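Local atomic coordinates of periplasmic binding protein/LacI transcriptional regulator (Burkholderia multivorans, PDB entry 4YLE), a protein that probably binds a simple sugar in the periplasm and hands it to an ABC transporter for uptake. Residues 32-37 with 91-96; 95-100 with 121-126; 117-122 with 298-303. All coordinates share one frame; numbering follows the deposited sequence.

Contact 1 (32-37 with 91-96); sequences KPKVAL and SKVDAI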
ATOM      1  N   LYS A  32      -1.624 -12.188  28.387  1.00 44.05           N
ATOM      2  CA  LYS A  32      -1.087 -11.806  27.073  1.00 35.00           C
ATOM      3  C   LYS A  32      -1.677 -10.490  26.570  1.00 33.96           C
ATOM      4  O   LYS A  32      -2.885 -10.295  26.659  1.00 37.70           O
ATOM      5  CB  LYS A  32      -1.405 -12.853  25.992  1.00 36.08           C
ATOM      6  CG  LYS A  32      -1.011 -14.289  26.203  1.00 42.21           C
ATOM      7  CD  LYS A  32      -1.369 -15.043  24.911  1.00 48.88           C
ATOM      8  CE  LYS A  32      -1.807 -16.471  25.158  1.00 61.32           C
ATOM      9  NZ  LYS A  32      -2.508 -17.013  23.958  1.00 61.34           N
ATOM     10  N   PRO A  33      -0.851  -9.607  25.983  1.00 32.03           N
ATOM     11  CA  PRO A  33      -1.471  -8.476  25.286  1.00 37.32           C
ATOM     12  C   PRO A  33      -2.316  -8.948  24.113  1.00 30.93           C
ATOM     13  O   PRO A  33      -1.961  -9.944  23.450  1.00 29.23           O
ATOM     14  CB  PRO A  33      -0.274  -7.654  24.780  1.00 39.84           C
ATOM     15  CG  PRO A  33       0.944  -8.268  25.374  1.00 44.23           C
ATOM     16  CD  PRO A  33       0.600  -9.659  25.762  1.00 42.81           C
ATOM     17  N   LYS A  34      -3.391  -8.215  23.833  1.00 34.82           N
ATOM     18  CA  LYS A  34      -4.234  -8.487  22.671  1.00 31.55           C
ATOM     19  C   LYS A  34      -4.003  -7.380  21.641  1.00 30.16           C
ATOM     20  O   LYS A  34      -4.168  -6.201  21.933  1.00 31.54           O
ATOM     21  CB  LYS A  34      -5.708  -8.573  23.064  1.00 36.87           C
ATOM     22  CG  LYS A  34      -6.607  -9.266  22.030  1.00 54.23           C
ATOM     23  CD  LYS A  34      -7.854  -9.917  22.672  1.00 64.79           C
ATOM     24  CE  LYS A  34      -9.128  -9.067  22.535  1.00 68.43           C
ATOM     25  NZ  LYS A  34     -10.374  -9.899  22.452  1.00 74.03           N
ATOM     26  N   VAL A  35      -3.595  -7.781  20.444  1.00 27.68           N
ATOM     27  CA  VAL A  35      -3.230  -6.833  19.383  1.00 27.12           C
ATOM     28  C   VAL A  35      -4.204  -6.960  18.227  1.00 26.07           C
ATOM     29  O   VAL A  35      -4.472  -8.066  17.766  1.00 28.50           O
ATOM     30  CB  VAL A  35      -1.798  -7.092  18.852  1.00 25.84           C
ATOM     31  CG1 VAL A  35      -1.427  -6.089  17.785  1.00 25.75           C
ATOM     32  CG2 VAL A  35      -0.774  -7.031  19.992  1.00 29.34           C
ATOM     33  N   ALA A  36      -4.693  -5.819  17.740  1.00 27.80           N
ATOM     34  CA  ALA A  36      -5.576  -5.771  16.583  1.00 26.83           C
ATOM     35  C   ALA A  36      -4.788  -5.313  15.378  1.00 28.08           C
ATOM     36  O   ALA A  36      -4.097  -4.296  15.456  1.00 28.64           O
ATOM     37  CB  ALA A  36      -6.748  -4.822  16.828  1.00 29.58           C
ATOM     38  N   LEU A  37      -4.908  -6.063  14.283  1.00 23.40           N
ATOM     39  CA  LEU A  37      -4.310  -5.692  12.962  1.00 21.65           C
ATOM     40  C   LEU A  37      -5.441  -5.294  12.052  1.00 22.75           C
ATOM     41  O   LEU A  37      -6.270  -6.133  11.704  1.00 23.79           O
ATOM     42  CB  LEU A  37      -3.539  -6.852  12.346  1.00 19.82           C
ATOM     43  CG  LEU A  37      -2.955  -6.589  10.948  1.00 18.38           C
ATOM     44  CD1 LEU A  37      -1.927  -5.480  10.969  1.00 19.10           C
ATOM     45  CD2 LEU A  37      -2.318  -7.848  10.408  1.00 18.77           C
ATOM     46  N   SER A  91     -13.490  -3.395  22.607  1.00 48.65           N
ATOM     47  CA  SER A  91     -12.969  -4.681  23.054  1.00 47.93           C
ATOM     48  C   SER A  91     -11.717  -4.534  23.921  1.00 47.12           C
ATOM     49  O   SER A  91     -11.129  -5.530  24.323  1.00 46.52           O
ATOM     50  CB  SER A  91     -12.649  -5.574  21.851  1.00 62.29           C
ATOM     51  OG  SER A  91     -13.830  -5.942  21.163  1.00 65.12           O
ATOM     52  N   LYS A  92     -11.297  -3.296  24.176  1.00 47.23           N
ATOM     53  CA  LYS A  92     -10.146  -3.021  25.036  1.00 46.85           C
ATOM     54  C   LYS A  92      -8.901  -3.804  24.604  1.00 43.99           C
ATOM     55  O   LYS A  92      -8.201  -4.366  25.435  1.00 43.80           O
ATOM     56  CB  LYS A  92     -10.470  -3.349  26.503  1.00 49.96           C
ATOM     57  CG  LYS A  92     -11.670  -2.609  27.079  1.00 54.80           C
ATOM     58  CD  LYS A  92     -11.293  -1.223  27.559  1.00 60.78           C
ATOM     59  CE  LYS A  92     -12.350  -0.649  28.488  1.00 67.41           C
ATOM     60  NZ  LYS A  92     -12.222   0.830  28.634  1.00 70.12           N
ATOM     61  N   VAL A  93      -8.619  -3.852  23.305  1.00 40.95           N
ATOM     62  CA  VAL A  93      -7.332  -4.389  22.879  1.00 38.02           C
ATOM     63  C   VAL A  93      -6.239  -3.508  23.475  1.00 37.79           C
ATOM     64  O   VAL A  93      -6.494  -2.359  23.850  1.00 39.40           O
ATOM     65  CB  VAL A  93      -7.184  -4.437  21.337  1.00 35.87           C
ATOM     66  CG1 VAL A  93      -8.209  -5.399  20.724  1.00 35.76           C
ATOM     67  CG2 VAL A  93      -7.316  -3.028  20.732  1.00 36.38           C
ATOM     68  N   ASP A  94      -5.024  -4.040  23.535  1.00 35.94           N
ATOM     69  CA  ASP A  94      -3.885  -3.318  24.092  1.00 36.63           C
ATOM     70  C   ASP A  94      -3.093  -2.538  23.059  1.00 34.65           C
ATOM     71  O   ASP A  94      -2.402  -1.572  23.383  1.00 33.96           O
ATOM     72  CB  ASP A  94      -2.980  -4.310  24.806  1.00 35.32           C
ATOM     73  CG  ASP A  94      -3.716  -5.023  25.914  1.00 49.17           C
ATOM     74  OD1 ASP A  94      -4.097  -4.354  26.911  1.00 42.51           O
ATOM     75  OD2 ASP A  94      -3.949  -6.235  25.756  1.00 37.57           O
ATOM     76  N   ALA A  95      -3.192  -2.965  21.810  1.00 31.45           N
ATOM     77  CA  ALA A  95      -2.530  -2.261  20.743  1.00 29.58           C
ATOM     78  C   ALA A  95      -3.316  -2.433  19.463  1.00 28.54           C
ATOM     79  O   ALA A  95      -4.021  -3.424  19.296  1.00 28.50           O
ATOM     80  CB  ALA A  95      -1.100  -2.775  20.565  1.00 27.44           C
ATOM     81  N   ILE A  96      -3.179  -1.450  18.576  1.00 27.92           N
ATOM     82  CA  ILE A  96      -3.772  -1.485  17.244  1.00 26.85           C
ATOM     83  C   ILE A  96      -2.703  -1.171  16.224  1.00 24.70           C
ATOM     84  O   ILE A  96      -2.008  -0.164  16.339  1.00 25.06           O
ATOM     85  CB  ILE A  96      -4.912  -0.463  17.084  1.00 28.87           C
ATOM     86  CG1 ILE A  96      -6.095  -0.835  17.959  1.00 31.16           C
ATOM     87  CG2 ILE A  96      -5.355  -0.406  15.614  1.00 31.67           C
ATOM     88  CD1 ILE A  96      -7.146   0.256  18.044  1.00 33.63           C
TER
HETATM   89  O   HOH W   1     -13.519  -8.517  22.538  1.00 61.69           O

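Contact 2 (95-100 with 121-126); sequences AIVLAP and VNIDNR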
ATOM      1  N   ALA A  95      -3.192  -2.965  21.810  1.00 31.45           N
ATOM      2  CA  ALA A  95      -2.530  -2.261  20.743  1.00 29.58           C
ATOM      3  C   ALA A  95      -3.316  -2.433  19.463  1.00 28.54           C
ATOM      4  O   ALA A  95      -4.021  -3.424  19.296  1.00 28.50           O
ATOM      5  CB  ALA A  95      -1.100  -2.775  20.565  1.00 27.44           C
ATOM      6  N   ILE A  96      -3.179  -1.450  18.576  1.00 27.92           N
ATOM      7  CA  ILE A  96      -3.772  -1.485  17.244  1.00 26.85           C
ATOM      8  C   ILE A  96      -2.703  -1.171  16.224  1.00 24.70           C
ATOM      9  O   ILE A  96      -2.008  -0.164  16.339  1.00 25.06           O
ATOM     10  CB  ILE A  96      -4.912  -0.463  17.084  1.00 28.87           C
ATOM     11  CG1 ILE A  96      -6.095  -0.835  17.959  1.00 31.16           C
ATOM     12  CG2 ILE A  96      -5.355  -0.406  15.614  1.00 31.67           C
ATOM     13  CD1 ILE A  96      -7.146   0.256  18.044  1.00 33.63           C
ATOM     14  N   VAL A  97      -2.571  -2.050  15.240  1.00 24.45           N
ATOM     15  CA  VAL A  97      -1.637  -1.896  14.151  1.00 22.99           C
ATOM     16  C   VAL A  97      -2.491  -1.616  12.924  1.00 25.04           C
ATOM     17  O   VAL A  97      -3.247  -2.487  12.504  1.00 20.17           O
ATOM     18  CB  VAL A  97      -0.791  -3.154  13.941  1.00 19.62           C
ATOM     19  CG1 VAL A  97       0.156  -2.961  12.793  1.00 19.31           C
ATOM     20  CG2 VAL A  97      -0.000  -3.494  15.241  1.00 19.10           C
ATOM     21  N   LEU A  98      -2.403  -0.396  12.395  1.00 21.06           N
ATOM     22  CA  LEU A  98      -3.365   0.074  11.424  1.00 21.61           C
ATOM     23  C   LEU A  98      -2.690   0.409  10.093  1.00 21.71           C
ATOM     24  O   LEU A  98      -1.702   1.151  10.079  1.00 20.10           O
ATOM     25  CB  LEU A  98      -4.079   1.315  11.962  1.00 24.21           C
ATOM     26  CG  LEU A  98      -5.008   2.052  10.991  1.00 25.24           C
ATOM     27  CD1 LEU A  98      -6.215   1.203  10.647  1.00 25.34           C
ATOM     28  CD2 LEU A  98      -5.412   3.401  11.602  1.00 27.93           C
ATOM     29  N   ALA A  99      -3.230  -0.153   8.998  1.00 20.09           N
ATOM     30  CA  ALA A  99      -2.912   0.255   7.604  1.00 23.74           C
ATOM     31  C   ALA A  99      -4.069   1.109   7.080  1.00 23.90           C
ATOM     32  O   ALA A  99      -5.063   0.568   6.607  1.00 20.28           O
ATOM     33  CB  ALA A  99      -2.708  -0.962   6.696  1.00 18.03           C
ATOM     34  N   PRO A 100      -3.964   2.448   7.199  1.00 21.80           N
ATOM     35  CA  PRO A 100      -5.182   3.262   7.044  1.00 24.05           C
ATOM     36  C   PRO A 100      -5.629   3.444   5.598  1.00 24.23           C
ATOM     37  O   PRO A 100      -4.792   3.614   4.702  1.00 23.09           O
ATOM     38  CB  PRO A 100      -4.779   4.600   7.677  1.00 26.63           C
ATOM     39  CG  PRO A 100      -3.318   4.653   7.602  1.00 25.58           C
ATOM     40  CD  PRO A 100      -2.822   3.242   7.694  1.00 22.37           C
ATOM     41  N   VAL A 121       0.227   1.724  16.262  1.00 25.07           N
ATOM     42  CA  VAL A 121       1.329   1.732  15.333  1.00 23.25           C
ATOM     43  C   VAL A 121       0.723   1.784  13.946  1.00 22.34           C
ATOM     44  O   VAL A 121      -0.234   1.087  13.668  1.00 21.96           O
ATOM     45  CB  VAL A 121       2.198   0.481  15.479  1.00 21.30           C
ATOM     46  CG1 VAL A 121       3.338   0.496  14.497  1.00 19.68           C
ATOM     47  CG2 VAL A 121       2.751   0.362  16.920  1.00 22.40           C
ATOM     48  N   ASN A 122       1.306   2.630  13.119  1.00 22.26           N
ATOM     49  CA  ASN A 122       0.866   2.917  11.757  1.00 21.77           C
ATOM     50  C   ASN A 122       1.751   2.103  10.835  1.00 19.70           C
ATOM     51  O   ASN A 122       2.976   2.212  10.921  1.00 20.64           O
ATOM     52  CB  ASN A 122       1.016   4.426  11.539  1.00 23.73           C
ATOM     53  CG  ASN A 122       0.600   4.929  10.171  1.00 23.75           C
ATOM     54  OD1 ASN A 122       0.812   6.106   9.908  1.00 25.42           O
ATOM     55  ND2 ASN A 122      -0.013   4.092   9.326  1.00 22.48           N
ATOM     56  N   ILE A 123       1.152   1.309   9.961  1.00 19.75           N
ATOM     57  CA  ILE A 123       1.926   0.664   8.906  1.00 18.46           C
ATOM     58  C   ILE A 123       1.417   0.981   7.502  1.00 17.29           C
ATOM     59  O   ILE A 123       0.315   1.482   7.364  1.00 18.59           O
ATOM     60  CB  ILE A 123       1.941  -0.868   9.058  1.00 16.13           C
ATOM     61  CG1 ILE A 123       0.557  -1.483   8.786  1.00 19.09           C
ATOM     62  CG2 ILE A 123       2.454  -1.265  10.486  1.00 16.23           C
ATOM     63  CD1 ILE A 123       0.524  -3.043   8.864  1.00 16.24           C
ATOM     64  N   ASP A 124       2.266   0.701   6.493  1.00 15.03           N
ATOM     65  CA  ASP A 124       1.901   0.688   5.057  1.00 14.91           C
ATOM     66  C   ASP A 124       1.722   2.095   4.496  1.00 17.75           C
ATOM     67  O   ASP A 124       2.559   2.591   3.734  1.00 20.56           O
ATOM     68  CB  ASP A 124       0.642  -0.144   4.840  1.00 17.97           C
ATOM     69  CG  ASP A 124       0.187  -0.165   3.384  1.00 18.78           C
ATOM     70  OD1 ASP A 124       1.016   0.079   2.507  1.00 21.61           O
ATOM     71  OD2 ASP A 124      -1.006  -0.449   3.123  1.00 28.70           O
ATOM     72  N   ASN A 125       0.641   2.745   4.899  1.00 18.74           N
ATOM     73  CA  ASN A 125       0.310   4.063   4.409  1.00 22.04           C
ATOM     74  C   ASN A 125       0.344   5.049   5.557  1.00 21.38           C
ATOM     75  O   ASN A 125      -0.407   4.922   6.509  1.00 22.33           O
ATOM     76  CB  ASN A 125      -1.065   4.065   3.768  1.00 20.09           C
ATOM     77  CG  ASN A 125      -1.525   5.440   3.410  1.00 22.41           C
ATOM     78  OD1 ASN A 125      -0.740   6.276   2.919  1.00 25.64           O
ATOM     79  ND2 ASN A 125      -2.825   5.710   3.628  1.00 25.16           N
ATOM     80  N   ARG A 126       1.215   6.029   5.467  1.00 23.88           N
ATOM     81  CA  ARG A 126       1.441   6.909   6.587  1.00 24.57           C
ATOM     82  C   ARG A 126       0.300   7.896   6.773  1.00 27.22           C
ATOM     83  O   ARG A 126      -0.144   8.534   5.826  1.00 28.25           O
ATOM     84  CB  ARG A 126       2.761   7.651   6.414  1.00 30.98           C
ATOM     85  CG  ARG A 126       3.276   8.276   7.694  1.00 45.88           C
ATOM     86  CD  ARG A 126       4.379   9.258   7.392  1.00 46.38           C
ATOM     87  NE  ARG A 126       5.505   8.613   6.722  1.00 49.25           N
ATOM     88  CZ  ARG A 126       6.662   8.314   7.307  1.00 60.50           C
ATOM     89  NH1 ARG A 126       6.882   8.605   8.595  1.00 58.43           N
ATOM     90  NH2 ARG A 126       7.612   7.724   6.589  1.00 57.09           N
TER

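Contact 3 (117-122 with 298-303); sequences GIIVVN and RKQAEL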
ATOM      1  N   GLY A 117      -5.726   4.779  25.980  1.00 53.75           N
ATOM      2  CA  GLY A 117      -4.606   4.043  26.529  1.00 47.42           C
ATOM      3  C   GLY A 117      -4.113   2.914  25.642  1.00 43.95           C
ATOM      4  O   GLY A 117      -3.303   2.094  26.072  1.00 42.90           O
ATOM      5  N   ILE A 118      -4.601   2.865  24.404  1.00 42.42           N
ATOM      6  CA  ILE A 118      -4.164   1.848  23.454  1.00 39.24           C
ATOM      7  C   ILE A 118      -2.925   2.339  22.713  1.00 37.24           C
ATOM      8  O   ILE A 118      -2.837   3.509  22.350  1.00 38.03           O
ATOM      9  CB  ILE A 118      -5.299   1.515  22.452  1.00 38.72           C
ATOM     10  CG1 ILE A 118      -6.538   1.020  23.217  1.00 41.05           C
ATOM     11  CG2 ILE A 118      -4.849   0.490  21.420  1.00 35.58           C
ATOM     12  CD1 ILE A 118      -7.757   0.767  22.349  1.00 46.87           C
ATOM     13  N   ILE A 119      -1.965   1.448  22.492  1.00 35.87           N
ATOM     14  CA  ILE A 119      -0.799   1.780  21.694  1.00 32.97           C
ATOM     15  C   ILE A 119      -1.215   1.606  20.236  1.00 31.11           C
ATOM     16  O   ILE A 119      -1.745   0.574  19.866  1.00 30.00           O
ATOM     17  CB  ILE A 119       0.428   0.878  22.065  1.00 31.54           C
ATOM     18  CG1 ILE A 119       0.860   1.155  23.517  1.00 33.52           C
ATOM     19  CG2 ILE A 119       1.623   1.082  21.104  1.00 33.38           C
ATOM     20  CD1 ILE A 119       1.310   2.597  23.777  1.00 35.24           C
ATOM     21  N   VAL A 120      -0.996   2.630  19.424  1.00 31.05           N
ATOM     22  CA  VAL A 120      -1.251   2.526  17.979  1.00 29.33           C
ATOM     23  C   VAL A 120       0.029   2.656  17.199  1.00 27.47           C
ATOM     24  O   VAL A 120       0.799   3.574  17.420  1.00 28.39           O
ATOM     25  CB  VAL A 120      -2.228   3.612  17.523  1.00 34.04           C
ATOM     26  CG1 VAL A 120      -2.507   3.490  16.028  1.00 33.98           C
ATOM     27  CG2 VAL A 120      -3.519   3.560  18.363  1.00 33.35           C
ATOM     28  N   VAL A 121       0.227   1.724  16.262  1.00 25.07           N
ATOM     29  CA  VAL A 121       1.329   1.732  15.333  1.00 23.25           C
ATOM     30  C   VAL A 121       0.723   1.784  13.946  1.00 22.34           C
ATOM     31  O   VAL A 121      -0.234   1.087  13.668  1.00 21.96           O
ATOM     32  CB  VAL A 121       2.198   0.481  15.479  1.00 21.30           C
ATOM     33  CG1 VAL A 121       3.338   0.496  14.497  1.00 19.68           C
ATOM     34  CG2 VAL A 121       2.751   0.362  16.920  1.00 22.40           C
ATOM     35  N   ASN A 122       1.306   2.630  13.119  1.00 22.26           N
ATOM     36  CA  ASN A 122       0.866   2.917  11.757  1.00 21.77           C
ATOM     37  C   ASN A 122       1.751   2.103  10.835  1.00 19.70           C
ATOM     38  O   ASN A 122       2.976   2.212  10.921  1.00 20.64           O
ATOM     39  CB  ASN A 122       1.016   4.426  11.539  1.00 23.73           C
ATOM     40  CG  ASN A 122       0.600   4.929  10.171  1.00 23.75           C
ATOM     41  OD1 ASN A 122       0.812   6.106   9.908  1.00 25.42           O
ATOM     42  ND2 ASN A 122      -0.013   4.092   9.326  1.00 22.48           N
ATOM     43  N   ARG A 298       5.654   1.750  27.887  1.00 34.40           N
ATOM     44  CA  ARG A 298       5.840   3.057  27.269  1.00 39.05           C
ATOM     45  C   ARG A 298       4.514   3.714  26.990  1.00 44.09           C
ATOM     46  O   ARG A 298       3.529   3.034  26.708  1.00 44.64           O
ATOM     47  CB  ARG A 298       6.592   2.957  25.941  1.00 36.71           C
ATOM     48  CG  ARG A 298       7.937   2.296  26.016  1.00 37.88           C
ATOM     49  CD  ARG A 298       8.951   3.213  26.639  1.00 49.70           C
ATOM     50  NE  ARG A 298      10.220   2.527  26.836  1.00 46.11           N
ATOM     51  CZ  ARG A 298      11.260   3.045  27.472  1.00 58.58           C
ATOM     52  NH1 ARG A 298      11.189   4.265  27.985  1.00 65.08           N
ATOM     53  NH2 ARG A 298      12.370   2.338  27.601  1.00 66.02           N
ATOM     54  N   LYS A 299       4.513   5.041  27.034  1.00 39.72           N
ATOM     55  CA  LYS A 299       3.356   5.828  26.633  1.00 42.49           C
ATOM     56  C   LYS A 299       3.423   6.142  25.151  1.00 44.45           C
ATOM     57  O   LYS A 299       4.507   6.315  24.595  1.00 38.18           O
ATOM     58  CB  LYS A 299       3.285   7.128  27.417  1.00 40.30           C
ATOM     59  CG  LYS A 299       3.249   6.939  28.900  1.00 43.12           C
ATOM     60  CD  LYS A 299       3.183   8.289  29.605  1.00 49.19           C
ATOM     61  CE  LYS A 299       2.964   8.119  31.101  1.00 64.67           C
ATOM     62  NZ  LYS A 299       1.727   7.344  31.378  1.00 60.12           N
ATOM     63  N   GLN A 300       2.260   6.234  24.517  1.00 34.11           N
ATOM     64  CA  GLN A 300       2.187   6.573  23.096  1.00 41.78           C
ATOM     65  C   GLN A 300       3.099   7.746  22.711  1.00 35.52           C
ATOM     66  O   GLN A 300       3.800   7.689  21.694  1.00 39.89           O
ATOM     67  CB  GLN A 300       0.749   6.906  22.724  1.00 32.29           C
ATOM     68  CG  GLN A 300       0.545   7.159  21.239  1.00 30.78           C
ATOM     69  CD  GLN A 300       0.636   5.865  20.423  1.00 28.51           C
ATOM     70  OE1 GLN A 300       0.305   4.784  20.913  1.00 27.67           O
ATOM     71  NE2 GLN A 300       1.069   5.980  19.182  1.00 32.48           N
ATOM     72  N   ALA A 301       3.074   8.803  23.522  1.00 37.50           N
ATOM     73  CA  ALA A 301       3.855  10.011  23.257  1.00 41.61           C
ATOM     74  C   ALA A 301       5.353   9.723  23.165  1.00 49.02           C
ATOM     75  O   ALA A 301       6.108  10.466  22.545  1.00 49.38           O
ATOM     76  CB  ALA A 301       3.592  11.042  24.342  1.00 43.72           C
ATOM     77  N   GLU A 302       5.756   8.621  23.781  1.00 42.59           N
ATOM     78  CA  GLU A 302       7.144   8.205  23.863  1.00 45.55           C
ATOM     79  C   GLU A 302       7.670   7.528  22.602  1.00 45.19           C
ATOM     80  O   GLU A 302       8.877   7.390  22.436  1.00 45.90           O
ATOM     81  CB  GLU A 302       7.295   7.231  25.037  1.00 50.19           C
ATOM     82  CG  GLU A 302       8.285   7.627  26.068  1.00 51.33           C
ATOM     83  CD  GLU A 302       8.260   6.688  27.254  1.00 53.40           C
ATOM     84  OE1 GLU A 302       7.166   6.209  27.621  1.00 49.41           O
ATOM     85  OE2 GLU A 302       9.335   6.432  27.825  1.00 63.95           O
ATOM     86  N   LEU A 303       6.765   7.111  21.721  1.00 38.33           N
ATOM     87  CA  LEU A 303       7.108   6.249  20.599  1.00 34.58           C
ATOM     88  C   LEU A 303       7.493   7.035  19.352  1.00 47.80           C
ATOM     89  O   LEU A 303       8.615   7.535  19.266  1.00 50.12           O
ATOM     90  CB  LEU A 303       5.934   5.332  20.298  1.00 32.57           C
ATOM     91  CG  LEU A 303       5.438   4.565  21.526  1.00 32.44           C
ATOM     92  CD1 LEU A 303       4.256   3.674  21.156  1.00 39.51           C
ATOM     93  CD2 LEU A 303       6.566   3.754  22.184  1.00 40.08           C
TER

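Contact 1 (32-37 with 91-96)
Two neighbouring parallel strands in the seven-stranded sheet of the periplasmic-binding-protein fold, 34-39 and 95-98, start side by side here. V35 pairs with A95 and A36 with I96. A36 N gives a nearly straight bond to A95 O at 2.9 Å. Two residues earlier, K34 O takes the backbone N-H of D94 at 2.8 Å, in the carbonyl plane, and a weak second bond from A95 N.

The D94 side chain accepts a further bond: K34 N donates to the anti lone pair of D94 OD2 at 2.8 Å and 171°. The D94 CG lies beside its own backbone N, chi1 -59°, which turns the carboxylate back along the K34 backbone. K34 is therefore gripped at both N and O by one residue.

A36 CB touches V93 CG1 and I96 CG1, each at 4.2 Å. The K34 chain crosses V93 at about a right angle, and a water held by S91 OG also takes a weak bond from K34 NZ.

The Schellman motif at K92 ends helix 78-90 just before this pairing. That helix packs on A36 and I96 through M88. Helix 279-295 lies against V35 and A95, and strand 66-72 flanks 34-39 across the sheet.

Contact 2 (95-100 with 121-126)
P100, V121 and I123 bury the most surface in this parallel pairing of strands 95-98 and 119-123, the two strands of a beta-alpha-beta unit whose helix is 107-115. V121 is bonded at both its backbone N and its O: V121 N donates to I96 O at 2.9 Å, and V121 O accepts from L98 N nearly along the C=O axis.

I123 continues the ladder, its N bound to L98 O. Its CG1 sits between the backbone N and the carbonyl carbon, chi1 69°, and rests 3.9 Å from A99 CB. Its other branch, CG2, meets V97 CG1 at 3.7 Å, the two side chains crossing obliquely.

The P100 and N122 side chains cross at about a right angle, with P100 CD 3.4 Å from N122 ND2. P100 O receives N125 ND2 at 3.1 Å and 174°. The bond lies in the amide plane of N125 but comes from above the carbonyl plane of P100. N122 ND2 bonds N125 O and, weakly, L98 O; its OD1 takes L127 N.

The backbone ladder thus passes into a polar turn pinned by two asparagine amides. That turn carries D124, whose carboxylate pairs with K40 and bonds the unknown ligand, consistent with a place in the binding cleft.

Contact 3 (117-122 with 298-303)
I119 and V120, at the start of strand 119-123, are met by Q300 and L303 of the loop that follows helix 279-295.

Two hydrogen bonds join the Q300 amide to the backbone of V120. V120 N donates to Q300 OE1 at 2.9 Å and 162°, tilted from the amide carbonyl plane. Q300 NE2 donates to V120 O at 3.0 Å, in the carbonyl plane and on a lone pair. The bend in the Q300 chain at chi2, 72°, brings the amide alongside the strand. NE2 also bonds the O of N138.

Apolar contact joins I119 CG2 to L303 CD1 at 3.7 Å, the two side chains crossing at about a right angle. I119 CD1 also packs against the carbonyl O of R298 at 3.7 Å, a van der Waals contact.

Charged and polar bonds brace the loop itself. R298 NH1 forms a salt bridge with E302 OE2 at 2.9 Å, approaching from above the carboxylate plane, and R298 NE is paired with E296. The other oxygen, E302 OE1, takes K299 N at 3.0 Å. The 3-10 turn 300-302 lies within this brace.

A single side-chain amide thus satisfies both polar backbone atoms of V120, much as a neighbouring strand would. Q300 is buried, and with its further bond to N138 the amide is probably fixed in its rotation.

How the contacts relate
All three contacts involve strands of one sheet; in contact 3 a loop is laid against one of them. Contacts 1 and 2 pair strand 95-98 with its two neighbours, 34-39 and 119-123, and share A95 and I96. Contacts 2 and 3 share strand 119-123, at its ligand-side end and its starting end respectively. Contact 2 is wholly buried and lies closest to the centre of the chain. Contacts 1 and 3 are partly buried, at the starting ends of the strands. Backbone ladders carry contacts 1 and 2, but a carboxylate supplements the first and asparagine amides the second. In contact 3 one glutamine side chain binds the strand backbone, and the salt bridge stays within the loop, at the surface.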